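Local coordinates for protein methionyl-tRNA formyltransferase (Clostridium thermocellum, PDB 1ZGH) that probably transfers a formyl group from 10-formyltetrahydrofolate to the methionyl moiety of initiator tRNA, at residues I81-W86 with C100-M105; N119-G124 with Y214-D219; R148-Y153 with M161-I166; E236-S241 with I248-I253; S200-D205 with P224-K229. All blocks are in the same frame, centred on the assembly; numbering follows the deposited sequence.

Interaction 1 (I81-W86 with C100-M105)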
# COMPACT_ATOMS: atom_id res chain seq x y z
N ILE A 81 4.80 -10.02 -12.57
CA ILE A 81 4.15 -8.72 -12.57
C ILE A 81 4.10 -8.31 -11.09
O ILE A 81 3.55 -9.03 -10.27
CB ILE A 81 2.73 -8.72 -13.16
CG1 ILE A 81 2.71 -9.41 -14.54
CG2 ILE A 81 2.18 -7.28 -13.22
CD1 ILE A 81 1.32 -9.53 -15.13
N LEU A 82 4.74 -7.19 -10.78
CA LEU A 82 4.97 -6.74 -9.42
C LEU A 82 4.07 -5.54 -9.15
O LEU A 82 4.08 -4.60 -9.92
CB LEU A 82 6.44 -6.32 -9.26
CG LEU A 82 7.44 -7.44 -9.67
CD1 LEU A 82 8.84 -6.94 -9.85
CD2 LEU A 82 7.42 -8.50 -8.62
N PHE A 83 3.33 -5.57 -8.04
CA PHE A 83 2.40 -4.49 -7.69
C PHE A 83 2.80 -3.83 -6.34
O PHE A 83 2.33 -4.27 -5.30
CB PHE A 83 0.98 -5.07 -7.57
CG PHE A 83 0.41 -5.62 -8.85
CD1 PHE A 83 0.71 -6.93 -9.27
CD2 PHE A 83 -0.45 -4.86 -9.62
CE1 PHE A 83 0.15 -7.46 -10.44
CE2 PHE A 83 -0.99 -5.36 -10.80
CZ PHE A 83 -0.71 -6.66 -11.20
N PRO A 84 3.73 -2.86 -6.32
CA PRO A 84 4.04 -2.17 -5.05
C PRO A 84 2.86 -1.47 -4.41
O PRO A 84 2.69 -1.55 -3.19
CB PRO A 84 5.10 -1.17 -5.45
CG PRO A 84 5.73 -1.76 -6.67
CD PRO A 84 4.62 -2.42 -7.41
N HIS A 85 2.04 -0.83 -5.24
CA HIS A 85 0.76 -0.30 -4.84
C HIS A 85 -0.18 -0.20 -6.03
O HIS A 85 0.11 0.45 -7.03
CB HIS A 85 0.88 1.12 -4.21
CG HIS A 85 -0.44 1.62 -3.71
ND1 HIS A 85 -1.28 2.40 -4.48
CD2 HIS A 85 -1.14 1.32 -2.59
CE1 HIS A 85 -2.41 2.62 -3.82
NE2 HIS A 85 -2.34 1.98 -2.67
N TRP A 86 -1.31 -0.85 -5.95
CA TRP A 86 -2.21 -0.85 -7.07
C TRP A 86 -3.64 -0.79 -6.58
O TRP A 86 -4.08 -1.61 -5.79
CB TRP A 86 -2.00 -2.10 -7.91
CG TRP A 86 -2.65 -2.11 -9.27
CD1 TRP A 86 -3.71 -2.87 -9.65
CD2 TRP A 86 -2.25 -1.37 -10.42
NE1 TRP A 86 -4.01 -2.64 -10.96
CE2 TRP A 86 -3.12 -1.73 -11.47
CE3 TRP A 86 -1.22 -0.44 -10.68
CZ2 TRP A 86 -3.02 -1.19 -12.75
CZ3 TRP A 86 -1.13 0.10 -11.97
CH2 TRP A 86 -2.02 -0.28 -12.98
N CYS A 100 1.58 -12.92 -10.56
CA CYS A 100 1.32 -11.59 -10.07
C CYS A 100 1.69 -11.55 -8.60
O CYS A 100 1.23 -12.39 -7.84
CB CYS A 100 -0.15 -11.22 -10.29
SG CYS A 100 -0.59 -10.96 -12.00
N VAL A 101 2.49 -10.55 -8.23
CA VAL A 101 3.00 -10.37 -6.87
C VAL A 101 2.49 -9.07 -6.25
O VAL A 101 2.85 -7.98 -6.69
CB VAL A 101 4.54 -10.38 -6.84
CG1 VAL A 101 5.05 -10.41 -5.41
CG2 VAL A 101 5.05 -11.58 -7.64
N VAL A 102 1.64 -9.18 -5.26
CA VAL A 102 1.18 -8.04 -4.47
C VAL A 102 1.96 -7.96 -3.16
O VAL A 102 2.35 -8.98 -2.61
CB VAL A 102 -0.35 -8.17 -4.23
CG1 VAL A 102 -0.82 -7.41 -2.98
CG2 VAL A 102 -1.08 -7.70 -5.45
N PHE A 103 2.16 -6.74 -2.67
CA PHE A 103 2.89 -6.48 -1.44
C PHE A 103 1.92 -5.93 -0.42
O PHE A 103 1.54 -4.76 -0.51
CB PHE A 103 4.03 -5.50 -1.73
CG PHE A 103 5.09 -6.08 -2.61
CD1 PHE A 103 4.98 -6.01 -3.98
CD2 PHE A 103 6.18 -6.73 -2.06
CE1 PHE A 103 5.95 -6.54 -4.78
CE2 PHE A 103 7.16 -7.25 -2.86
CZ PHE A 103 7.05 -7.17 -4.21
N HIS A 104 1.46 -6.78 0.49
CA HIS A 104 0.36 -6.42 1.39
C HIS A 104 0.91 -6.23 2.80
O HIS A 104 1.59 -7.10 3.32
CB HIS A 104 -0.74 -7.48 1.31
CG HIS A 104 -1.87 -7.25 2.24
ND1 HIS A 104 -2.92 -6.40 1.96
CD2 HIS A 104 -2.13 -7.77 3.47
CE1 HIS A 104 -3.78 -6.41 2.96
NE2 HIS A 104 -3.33 -7.24 3.89
N MSE A 105 0.66 -5.06 3.39
CA MSE A 105 1.40 -4.67 4.60
C MSE A 105 0.84 -5.21 5.91
O MSE A 105 0.88 -4.55 6.94
CB MSE A 105 1.57 -3.14 4.68
CG MSE A 105 0.33 -2.34 4.88
SE MSE A 105 0.88 -0.51 5.55
CE MSE A 105 1.97 0.04 4.09
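Ile81, Leu82 and Phe83 pair in parallel with Cys100, Val101 and Val102, joining two neighbouring inner strands of the central mixed sheet in a largely buried contact. Val101 carries both backbone bonds: its N meets Ile81 O at 2.8 Å, and its O receives Phe83 N, also at 2.8 Å. The first of these is close to straight, with 165° at the hydrogen. Strands 80-83 and 100-104 bracket helix 92-95 in a beta-alpha-beta unit, the building block of the Rossmann-like sheet expected of a formyltransferase domain. Alternation along the strands sorts the side chains onto two faces. On one, Leu82 and Val101 lie side by side and point the same way, Leu82 CD2 resting 3.9 Å from Val101 CB, with helix 156-178 covering Leu82. On the other, Phe83 CE1 comes 3.8 Å from Cys100 CB, and Cys100 SG sits at the edge of the Phe83 ring, a sulfur-aromatic contact. Phe83 has CG anti to its carbonyl carbon (chi1 -64°), which swings the ring back beside the backbone N toward Cys100. The same sulfur touches Ile81 CD1 at 3.9 Å, while Val102 CG2 packs on Phe83 CB at 4.0 Å. Beyond the last bridge, Phe83 O lies near the plane of the Phe103 ring, at its edge, 3.4 Å from Phe103 CD1.

Interaction 2 (N119-G124 with Y214-D219)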
# COMPACT_ATOMS: atom_id res chain seq x y z
N ASN A 119 -6.39 0.58 8.97
CA ASN A 119 -6.87 -0.51 9.83
C ASN A 119 -5.84 -0.92 10.91
O ASN A 119 -6.22 -1.20 12.06
CB ASN A 119 -7.29 -1.69 8.99
CG ASN A 119 -8.74 -1.60 8.53
OD1 ASN A 119 -9.67 -1.55 9.37
ND2 ASN A 119 -8.96 -1.58 7.22
N LEU A 120 -4.55 -0.88 10.56
CA LEU A 120 -3.47 -1.20 11.53
C LEU A 120 -3.31 -0.10 12.61
O LEU A 120 -3.20 -0.41 13.79
CB LEU A 120 -2.14 -1.38 10.79
CG LEU A 120 -2.06 -2.65 9.92
CD1 LEU A 120 -0.91 -2.49 8.91
CD2 LEU A 120 -1.89 -3.89 10.79
N ILE A 121 -3.26 1.16 12.17
CA ILE A 121 -3.10 2.31 13.07
C ILE A 121 -4.31 2.47 13.99
O ILE A 121 -4.11 2.61 15.20
CB ILE A 121 -2.73 3.60 12.34
CG1 ILE A 121 -1.34 3.46 11.74
CG2 ILE A 121 -2.75 4.85 13.33
CD1 ILE A 121 -0.88 4.67 10.91
N GLU A 122 -5.54 2.35 13.47
CA GLU A 122 -6.74 2.21 14.36
C GLU A 122 -6.61 1.17 15.44
O GLU A 122 -7.16 1.32 16.55
CB GLU A 122 -7.97 1.84 13.55
CG GLU A 122 -8.58 2.98 12.81
CD GLU A 122 -9.91 2.56 12.18
OE1 GLU A 122 -10.83 2.12 12.93
OE2 GLU A 122 -10.00 2.64 10.94
N ARG A 123 -5.99 0.04 15.12
CA ARG A 123 -5.83 -1.01 16.09
C ARG A 123 -4.65 -0.76 17.06
O ARG A 123 -4.31 -1.63 17.81
CB ARG A 123 -5.73 -2.36 15.40
CG ARG A 123 -7.06 -2.82 14.79
CD ARG A 123 -6.92 -3.99 13.86
NE ARG A 123 -8.22 -4.49 13.41
CZ ARG A 123 -9.03 -3.84 12.57
NH1 ARG A 123 -8.69 -2.67 12.06
NH2 ARG A 123 -10.19 -4.38 12.22
N GLY A 124 -4.04 0.42 17.02
CA GLY A 124 -2.88 0.72 17.88
C GLY A 124 -1.61 -0.06 17.55
O GLY A 124 -0.73 -0.22 18.43
N TYR A 214 -5.47 9.54 13.72
CA TYR A 214 -6.38 9.84 12.57
C TYR A 214 -5.80 10.84 11.57
O TYR A 214 -5.81 10.61 10.37
CB TYR A 214 -7.77 10.30 13.05
CG TYR A 214 -8.78 9.18 13.06
CD1 TYR A 214 -8.62 8.08 13.90
CD2 TYR A 214 -9.92 9.23 12.24
CE1 TYR A 214 -9.54 7.03 13.89
CE2 TYR A 214 -10.85 8.18 12.23
CZ TYR A 214 -10.65 7.09 13.05
OH TYR A 214 -11.57 6.09 13.09
N ILE A 215 -5.28 11.96 12.06
CA ILE A 215 -4.68 12.95 11.20
C ILE A 215 -3.47 12.38 10.42
O ILE A 215 -3.42 12.48 9.18
CB ILE A 215 -4.25 14.23 11.95
CG1 ILE A 215 -5.47 14.88 12.62
CG2 ILE A 215 -3.54 15.19 10.95
CD1 ILE A 215 -5.08 16.01 13.55
N ARG A 216 -2.53 11.76 11.13
CA ARG A 216 -1.34 11.24 10.45
C ARG A 216 -1.63 10.09 9.46
O ARG A 216 -0.99 10.04 8.42
CB ARG A 216 -0.27 10.80 11.43
CG ARG A 216 -0.48 9.42 12.09
CD ARG A 216 0.47 9.30 13.24
NE ARG A 216 0.25 8.11 14.06
CZ ARG A 216 0.76 6.91 13.82
NH1 ARG A 216 1.56 6.68 12.78
NH2 ARG A 216 0.51 5.95 14.66
N MSE A 217 -2.57 9.22 9.80
CA MSE A 217 -2.85 8.00 9.03
C MSE A 217 -3.57 8.34 7.72
O MSE A 217 -3.55 7.54 6.80
CB MSE A 217 -3.64 6.96 9.81
CG MSE A 217 -5.16 7.16 9.83
SE MSE A 217 -6.05 5.94 11.06
CE MSE A 217 -7.97 6.25 10.43
N LEU A 218 -4.18 9.53 7.66
CA LEU A 218 -4.82 10.06 6.45
C LEU A 218 -4.06 11.17 5.69
O LEU A 218 -4.59 11.71 4.70
CB LEU A 218 -6.24 10.51 6.81
CG LEU A 218 -7.11 9.36 7.33
CD1 LEU A 218 -8.31 9.87 8.12
CD2 LEU A 218 -7.54 8.44 6.23
N ASP A 219 -2.84 11.47 6.15
CA ASP A 219 -1.98 12.51 5.62
C ASP A 219 -1.02 11.91 4.60
O ASP A 219 0.12 11.54 4.89
CB ASP A 219 -1.29 13.20 6.79
CG ASP A 219 -0.53 14.45 6.40
OD1 ASP A 219 -0.47 14.84 5.19
OD2 ASP A 219 0.08 15.05 7.33
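Ile121 packs against Arg216 and Met217 where the ends of two helices, 116-122 and 208-217, meet; one belongs to the formyl transferase region and the other to the C-terminal region. Its CD1 lies 3.7 Å from Arg216 NH1, over one face of the guanidinium, and 3.8 Å from Met217 CB, while Ile121 CG2 comes 3.7 Å from Arg216 NH2. Thus an aliphatic branch meets the flat, non-bonding side of a charged group. What fixes that group lies one shell out: Arg216 NH1 bonds to the carbonyls of Leu152 and Gly154, and NE forms a salt bridge with Asp213. Nearer the solvent, Glu122 CG approaches CE of the selenomethionine Met217 at 4.1 Å; the Glu122 carboxylate is held by Arg195. Helix 116-122 closes in a Schellman motif, with Gly124 at positive phi as the C-prime residue and its N bonded to Ile121 O at 2.8 Å. On helix 208-217, Met217 CE stands over the centre of the Tyr214 ring, 3.7 Å above its plane.

Interaction 3 (R148-Y153 with M161-I166)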
# COMPACT_ATOMS: atom_id res chain seq x y z
N ARG A 148 8.83 -9.00 5.33
CA ARG A 148 9.82 -8.10 5.94
C ARG A 148 9.14 -7.19 6.95
O ARG A 148 7.97 -6.83 6.76
CB ARG A 148 10.52 -7.25 4.87
CG ARG A 148 11.38 -8.03 3.88
CD ARG A 148 12.63 -8.59 4.52
NE ARG A 148 13.35 -9.49 3.60
CZ ARG A 148 13.36 -10.82 3.66
NH1 ARG A 148 12.72 -11.49 4.61
NH2 ARG A 148 14.06 -11.51 2.76
N ASP A 149 9.84 -6.81 8.02
CA ASP A 149 9.30 -5.90 9.04
C ASP A 149 9.13 -4.46 8.54
O ASP A 149 9.89 -3.98 7.67
CB ASP A 149 10.21 -5.85 10.28
CG ASP A 149 10.27 -7.18 11.04
OD1 ASP A 149 9.28 -7.96 11.01
OD2 ASP A 149 11.31 -7.42 11.67
N LEU A 150 8.11 -3.79 9.09
CA LEU A 150 7.80 -2.40 8.78
C LEU A 150 7.27 -1.68 10.01
O LEU A 150 6.29 -2.11 10.63
CB LEU A 150 6.74 -2.31 7.66
CG LEU A 150 6.26 -0.89 7.30
CD1 LEU A 150 7.33 0.01 6.64
CD2 LEU A 150 5.03 -0.96 6.47
N ASP A 151 7.91 -0.56 10.35
CA ASP A 151 7.45 0.31 11.42
C ASP A 151 6.34 1.26 10.94
O ASP A 151 6.37 1.75 9.81
CB ASP A 151 8.63 1.12 11.96
CG ASP A 151 9.70 0.24 12.65
OD1 ASP A 151 9.33 -0.72 13.39
OD2 ASP A 151 10.90 0.55 12.50
N LEU A 152 5.38 1.56 11.83
CA LEU A 152 4.21 2.36 11.48
C LEU A 152 4.11 3.73 12.21
O LEU A 152 3.01 4.26 12.43
CB LEU A 152 2.93 1.53 11.74
CG LEU A 152 2.80 0.24 10.91
CD1 LEU A 152 1.50 -0.46 11.29
CD2 LEU A 152 2.80 0.52 9.43
N TYR A 153 5.25 4.31 12.57
CA TYR A 153 5.27 5.67 13.06
C TYR A 153 5.26 6.67 11.89
O TYR A 153 5.77 6.34 10.79
CB TYR A 153 6.50 5.92 13.91
CG TYR A 153 6.53 5.28 15.26
CD1 TYR A 153 6.08 5.97 16.41
CD2 TYR A 153 7.05 4.00 15.42
CE1 TYR A 153 6.14 5.36 17.68
CE2 TYR A 153 7.11 3.42 16.69
CZ TYR A 153 6.64 4.10 17.80
OH TYR A 153 6.75 3.48 19.01
N MSE A 161 6.29 5.54 1.89
CA MSE A 161 7.63 5.68 1.32
C MSE A 161 8.66 4.74 1.98
O MSE A 161 9.54 4.21 1.33
CB MSE A 161 8.12 7.14 1.36
CG MSE A 161 7.24 8.05 0.51
SE MSE A 161 7.95 9.89 0.51
CE MSE A 161 7.80 10.31 2.18
N ARG A 162 8.53 4.54 3.28
CA ARG A 162 9.37 3.59 4.02
C ARG A 162 9.13 2.15 3.50
O ARG A 162 10.09 1.41 3.26
CB ARG A 162 9.02 3.72 5.52
CG ARG A 162 9.82 2.86 6.48
CD ARG A 162 9.31 3.09 7.95
NE ARG A 162 9.28 4.50 8.33
CZ ARG A 162 8.36 5.10 9.07
NH1 ARG A 162 7.37 4.41 9.61
NH2 ARG A 162 8.45 6.42 9.31
N ALA A 163 7.87 1.80 3.28
CA ALA A 163 7.51 0.49 2.75
C ALA A 163 8.04 0.30 1.33
O ALA A 163 8.60 -0.76 0.99
CB ALA A 163 6.02 0.34 2.77
N SER A 164 7.86 1.33 0.51
CA SER A 164 8.28 1.32 -0.89
C SER A 164 9.78 1.07 -0.99
O SER A 164 10.24 0.26 -1.82
CB SER A 164 7.90 2.64 -1.58
OG SER A 164 8.11 2.56 -2.98
N LYS A 165 10.55 1.74 -0.12
CA LYS A 165 11.98 1.54 -0.07
C LYS A 165 12.35 0.08 0.28
O LYS A 165 13.24 -0.49 -0.33
CB LYS A 165 12.64 2.56 0.85
CG LYS A 165 14.14 2.48 0.96
CD LYS A 165 14.76 3.78 1.61
CE LYS A 165 16.17 3.57 2.09
NZ LYS A 165 16.87 4.88 2.38
N ILE A 166 11.64 -0.53 1.23
CA ILE A 166 11.85 -1.95 1.56
C ILE A 166 11.50 -2.85 0.37
O ILE A 166 12.23 -3.81 0.07
CB ILE A 166 11.03 -2.35 2.83
CG1 ILE A 166 11.62 -1.63 4.05
CG2 ILE A 166 11.01 -3.90 3.03
CD1 ILE A 166 10.79 -1.69 5.38
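Arg162 reaches from its helix to the carbonyl oxygens of Asp151, the last strand residue, and Tyr153, in the loop just beyond it. NH1 donates to both, lying 2.8 Å from Asp151 O and 2.8 Å from Tyr153 O, and NH2 adds a longer bond of 3.1 Å to the same Tyr153 O. Both oxygens lie in the guanidinium plane, so each N-H is used within the plane of its own group. The carbonyls are met differently: at Tyr153 O, NH1 lies on a lone pair and NH2 stands above the carbonyl plane, whereas Asp151 O is approached from 62° out of its plane. Two donors on one oxygen and two acceptors on one nitrogen restrict rotation of the guanidinium. The Arg162 chain leaves the helix extended and bends only at chi3 (-53°), turning its end along the strand.

The backbone elements are the edge strand 144-151 and the following helix 156-178, which runs back nearly antiparallel at 161° and layers on the sheet, as in a Rossmann-like alpha/beta sandwich. Leu150 fills the interface: CD1 touches Arg162 CG at 3.8 Å and CD2 reaches Ala163 CB at 4.0 Å. Farther back, Ile166 lays its two branches against the strand, with CD1 3.4 Å from Asp149 O and CG2 3.9 Å from Arg148 CB. The charged end of Arg148 turns off to Asp170 and Glu174 of the same helix.

Interaction 4 (E236-S241 with I248-I253)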
# COMPACT_ATOMS: atom_id res chain seq x y z
N GLU A 236 -10.29 20.23 7.50
CA GLU A 236 -9.42 19.10 7.17
C GLU A 236 -8.03 19.34 7.74
O GLU A 236 -7.47 20.41 7.56
CB GLU A 236 -9.35 18.91 5.66
CG GLU A 236 -10.65 18.44 5.05
CD GLU A 236 -10.53 18.04 3.56
OE1 GLU A 236 -9.45 18.07 2.98
OE2 GLU A 236 -11.56 17.68 2.97
N PHE A 237 -7.48 18.34 8.41
CA PHE A 237 -6.23 18.49 9.14
C PHE A 237 -5.09 17.72 8.48
O PHE A 237 -5.31 16.64 7.89
CB PHE A 237 -6.38 17.97 10.60
CG PHE A 237 -7.49 18.63 11.36
CD1 PHE A 237 -7.26 19.81 12.04
CD2 PHE A 237 -8.78 18.08 11.38
CE1 PHE A 237 -8.27 20.44 12.70
CE2 PHE A 237 -9.78 18.71 12.07
CZ PHE A 237 -9.52 19.89 12.73
N SER A 238 -3.89 18.25 8.61
CA SER A 238 -2.67 17.56 8.19
C SER A 238 -1.46 18.08 8.98
O SER A 238 -1.58 19.06 9.76
CB SER A 238 -2.48 17.74 6.68
OG SER A 238 -2.39 19.12 6.39
N ARG A 239 -0.33 17.39 8.81
CA ARG A 239 0.95 17.75 9.39
C ARG A 239 0.85 17.95 10.91
O ARG A 239 1.27 18.98 11.48
CB ARG A 239 1.51 18.99 8.73
CG ARG A 239 3.02 19.16 9.02
CD ARG A 239 3.72 19.91 7.90
NE ARG A 239 3.23 21.27 7.72
CZ ARG A 239 3.82 22.36 8.19
NH1 ARG A 239 4.91 22.29 8.95
NH2 ARG A 239 3.29 23.54 7.91
N ALA A 240 0.32 16.94 11.56
CA ALA A 240 0.14 16.95 12.99
C ALA A 240 1.46 16.73 13.72
O ALA A 240 2.29 15.96 13.27
CB ALA A 240 -0.81 15.87 13.35
N SER A 241 1.62 17.39 14.86
CA SER A 241 2.81 17.21 15.69
C SER A 241 2.34 17.32 17.13
O SER A 241 1.63 18.25 17.50
CB SER A 241 3.85 18.27 15.32
OG SER A 241 5.09 18.11 15.95
N ILE A 248 -0.41 20.37 17.36
CA ILE A 248 -0.28 21.44 16.38
C ILE A 248 -0.40 20.82 15.00
O ILE A 248 0.27 19.83 14.68
CB ILE A 248 1.06 22.12 16.51
CG1 ILE A 248 1.21 22.69 17.93
CG2 ILE A 248 1.24 23.30 15.49
CD1 ILE A 248 2.58 23.08 18.20
N ALA A 249 -1.27 21.41 14.18
CA ALA A 249 -1.53 20.90 12.82
C ALA A 249 -1.84 22.04 11.88
O ALA A 249 -1.99 23.20 12.32
CB ALA A 249 -2.69 19.91 12.85
N ASP A 250 -1.84 21.73 10.58
CA ASP A 250 -2.38 22.60 9.52
C ASP A 250 -3.81 22.20 9.41
O ASP A 250 -4.16 21.02 9.63
CB ASP A 250 -1.71 22.37 8.16
CG ASP A 250 -0.29 22.88 8.12
OD1 ASP A 250 0.08 23.71 8.99
OD2 ASP A 250 0.48 22.44 7.22
N VAL A 251 -4.63 23.20 9.11
CA VAL A 251 -6.06 23.02 8.87
C VAL A 251 -6.47 23.79 7.59
O VAL A 251 -5.95 24.92 7.30
CB VAL A 251 -6.90 23.41 10.12
CG1 VAL A 251 -6.78 24.93 10.47
CG2 VAL A 251 -8.33 22.94 9.94
N GLU A 252 -7.35 23.17 6.83
CA GLU A 252 -8.13 23.87 5.79
C GLU A 252 -9.59 23.98 6.24
O GLU A 252 -10.26 22.96 6.54
CB GLU A 252 -8.04 23.14 4.46
CG GLU A 252 -6.58 22.95 3.98
CD GLU A 252 -6.50 22.56 2.50
OE1 GLU A 252 -7.46 21.93 1.98
OE2 GLU A 252 -5.51 22.93 1.82
N ILE A 253 -10.06 25.20 6.32
CA ILE A 253 -11.45 25.51 6.68
C ILE A 253 -12.16 25.74 5.36
O ILE A 253 -12.01 26.80 4.72
CB ILE A 253 -11.57 26.74 7.63
CG1 ILE A 253 -10.79 26.48 8.91
CG2 ILE A 253 -13.08 27.08 7.91
CD1 ILE A 253 -10.42 27.74 9.73
O HOH W 1 -0.28 20.25 5.43
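Asp250 OD2 is gripped three times. Arg239 NE at 3.0 Å and NH2 at 3.1 Å both donate to it, a side-on salt bridge to one oxygen, and a water donates from 2.9 Å. NH2 meets the syn lone pair of OD2, whereas NE comes from above the carboxylate plane; the two flat groups are turned 68° apart. The water also bonds Ser238 OG at 2.6 Å. These residues sit on the hairpin of strands 233-243 and 246-254, whose antiparallel ladder runs through the hydrogen-bonded pairs Glu236-Glu252, Ser238-Asp250 and Ser241-Ile248. Between the last two the register slips by one residue, a beta bulge, with Arg239 at positive phi (53°) and its side chain sent toward Asp250. On the other face, Phe237 CE1 packs on Val251 CG2 at 3.7 Å, the two side chains pointing alike. Glu236 OE1 and Glu252 OE1 lie 4.5 Å apart, two like charges that may repel each other mildly, while the donors around Asp250 would be expected to keep its carboxylate ionised.

Interaction 5 (S200-D205 with P224-K229)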
# COMPACT_ATOMS: atom_id res chain seq x y z
N SER A 200 -13.17 9.23 7.54
CA SER A 200 -12.17 10.24 7.93
C SER A 200 -12.59 11.23 9.03
O SER A 200 -11.76 11.99 9.56
CB SER A 200 -11.77 11.02 6.69
OG SER A 200 -11.08 10.18 5.80
N GLU A 201 -13.87 11.23 9.39
CA GLU A 201 -14.41 12.14 10.37
C GLU A 201 -13.92 11.78 11.78
O GLU A 201 -14.04 10.63 12.19
CB GLU A 201 -15.96 12.15 10.34
CG GLU A 201 -16.54 13.33 11.12
CD GLU A 201 -18.06 13.40 11.11
OE1 GLU A 201 -18.71 12.57 10.45
OE2 GLU A 201 -18.61 14.32 11.76
N ILE A 202 -13.34 12.75 12.48
CA ILE A 202 -12.84 12.58 13.84
C ILE A 202 -14.03 12.81 14.80
O ILE A 202 -14.74 13.83 14.66
CB ILE A 202 -11.78 13.61 14.15
CG1 ILE A 202 -10.52 13.41 13.29
CG2 ILE A 202 -11.43 13.66 15.64
CD1 ILE A 202 -9.66 14.69 13.21
N SER A 203 -14.23 11.92 15.76
CA SER A 203 -15.26 12.10 16.78
C SER A 203 -14.77 12.95 17.93
O SER A 203 -13.60 12.85 18.30
CB SER A 203 -15.70 10.74 17.32
OG SER A 203 -16.35 10.84 18.56
N PRO A 204 -15.67 13.76 18.55
CA PRO A 204 -15.24 14.49 19.73
C PRO A 204 -14.89 13.59 20.93
O PRO A 204 -14.29 14.08 21.87
CB PRO A 204 -16.45 15.39 20.05
CG PRO A 204 -17.58 14.73 19.49
CD PRO A 204 -17.09 14.02 18.25
N ASP A 205 -15.22 12.31 20.87
CA ASP A 205 -14.95 11.38 21.98
C ASP A 205 -13.58 10.69 21.88
O ASP A 205 -13.20 9.92 22.77
CB ASP A 205 -16.01 10.29 21.98
CG ASP A 205 -17.37 10.81 22.34
OD1 ASP A 205 -17.48 11.77 23.15
OD2 ASP A 205 -18.34 10.24 21.80
N PRO A 224 -8.14 10.96 1.73
CA PRO A 224 -9.10 11.94 2.28
C PRO A 224 -8.71 12.31 3.70
O PRO A 224 -8.83 11.48 4.61
CB PRO A 224 -10.44 11.19 2.30
CG PRO A 224 -10.07 9.74 2.41
CD PRO A 224 -8.71 9.59 1.74
N ARG A 225 -8.26 13.54 3.89
CA ARG A 225 -7.76 13.97 5.20
C ARG A 225 -8.77 13.80 6.33
O ARG A 225 -9.97 13.96 6.14
CB ARG A 225 -7.33 15.44 5.16
CG ARG A 225 -6.14 15.73 4.26
CD ARG A 225 -4.84 15.26 4.79
NE ARG A 225 -3.75 15.61 3.85
CZ ARG A 225 -3.47 14.90 2.75
NH1 ARG A 225 -4.19 13.81 2.47
NH2 ARG A 225 -2.49 15.28 1.95
N ALA A 226 -8.24 13.63 7.54
CA ALA A 226 -9.03 13.60 8.74
C ALA A 226 -9.76 14.94 8.86
O ALA A 226 -9.20 15.99 8.62
CB ALA A 226 -8.17 13.35 9.97
N PHE A 227 -11.01 14.88 9.27
CA PHE A 227 -11.82 16.09 9.33
C PHE A 227 -12.85 16.12 10.46
O PHE A 227 -13.21 15.08 11.02
CB PHE A 227 -12.49 16.33 7.97
CG PHE A 227 -13.66 15.47 7.69
CD1 PHE A 227 -14.94 15.91 8.02
CD2 PHE A 227 -13.50 14.23 7.08
CE1 PHE A 227 -16.05 15.13 7.77
CE2 PHE A 227 -14.62 13.43 6.81
CZ PHE A 227 -15.91 13.89 7.15
N ILE A 228 -13.27 17.34 10.81
CA ILE A 228 -14.52 17.56 11.53
C ILE A 228 -15.46 18.49 10.72
O ILE A 228 -15.03 19.20 9.78
CB ILE A 228 -14.24 18.12 12.92
CG1 ILE A 228 -13.79 19.56 12.88
CG2 ILE A 228 -13.17 17.27 13.66
CD1 ILE A 228 -13.78 20.18 14.24
N LYS A 229 -16.76 18.41 11.03
CA LYS A 229 -17.78 19.34 10.48
C LYS A 229 -18.02 20.48 11.51
O LYS A 229 -17.95 20.25 12.71
CB LYS A 229 -19.08 18.59 10.16
CG LYS A 229 -18.91 17.35 9.29
CD LYS A 229 -20.24 16.67 8.99
CE LYS A 229 -20.10 15.42 8.12
NZ LYS A 229 -21.43 14.71 8.07
O HOH W 2 -17.52 16.32 13.04
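A single backbone bridge, Glu201 with Phe227, fastens the loop 200-205 alongside outer strand 227-230 of the C-terminal sheet. Two bonds make it: Phe227 N to Ser200 O at 3.0 Å, and Ile202 N to Phe227 O at 2.8 Å. A third bond lies just upstream, where Ser200 OG donates to Pro224 O at 2.9 Å, coming from above the carbonyl plane. Phe227 takes the crowded position (chi1 77°), with CG between its backbone N and carbonyl carbon; this folds the ring back over the loop, although its CB starts away from it. Glu201 CB then lies over one ring face, 4.0 Å from the Phe227 centroid and 27° off the normal, a CH-pi contact, while Ser200 CB stands at the ring edge. The Glu201 carboxylate is nearly parallel to the ring. Its OE2 accepts from a water at 2.6 Å, which in turn accepts from Lys229 N at 3.0 Å. Glu201 OE1 and Lys229 NZ, at 4.2 Å, carry opposite charges that may attract, but lie beyond salt-bridge distance. Inward, Ile202 CD1 packs on Ala226 CB at 3.8 Å, and Ile202 also touches Ile211 of helix 208-217 and Phe237 of the next strand. The whole is an irregular chain laid along a sheet-edge strand, within a domain that in related formyltransferases forms an OB-like barrel.

Overall arrangement
The five contacts run from the formyl transferase region, whose core is probably Rossmann-like, out to the C-terminal sheet. Interactions 1 and 3 share one sheet, their centres 14 Å apart, and meet where Met105 CE packs 4.0 Å from Leu150 CD2. Interaction 2 is the junction: Leu120 CB packs 3.8 Å from Leu152 CD1 of interaction 3, and Asp219 OD2 bonds Arg239 N of interaction 4 at 2.8 Å. Interactions 4 and 5 lie on adjacent strands, linked by Phe237 N to Ala226 O at 2.9 Å. By contrast, interactions 1 and 4 are about 31 Å apart, centre to centre, and do not touch. Interaction 2, touching both interaction 3 and interaction 4, thus lies between the formyl transferase and C-terminal parts.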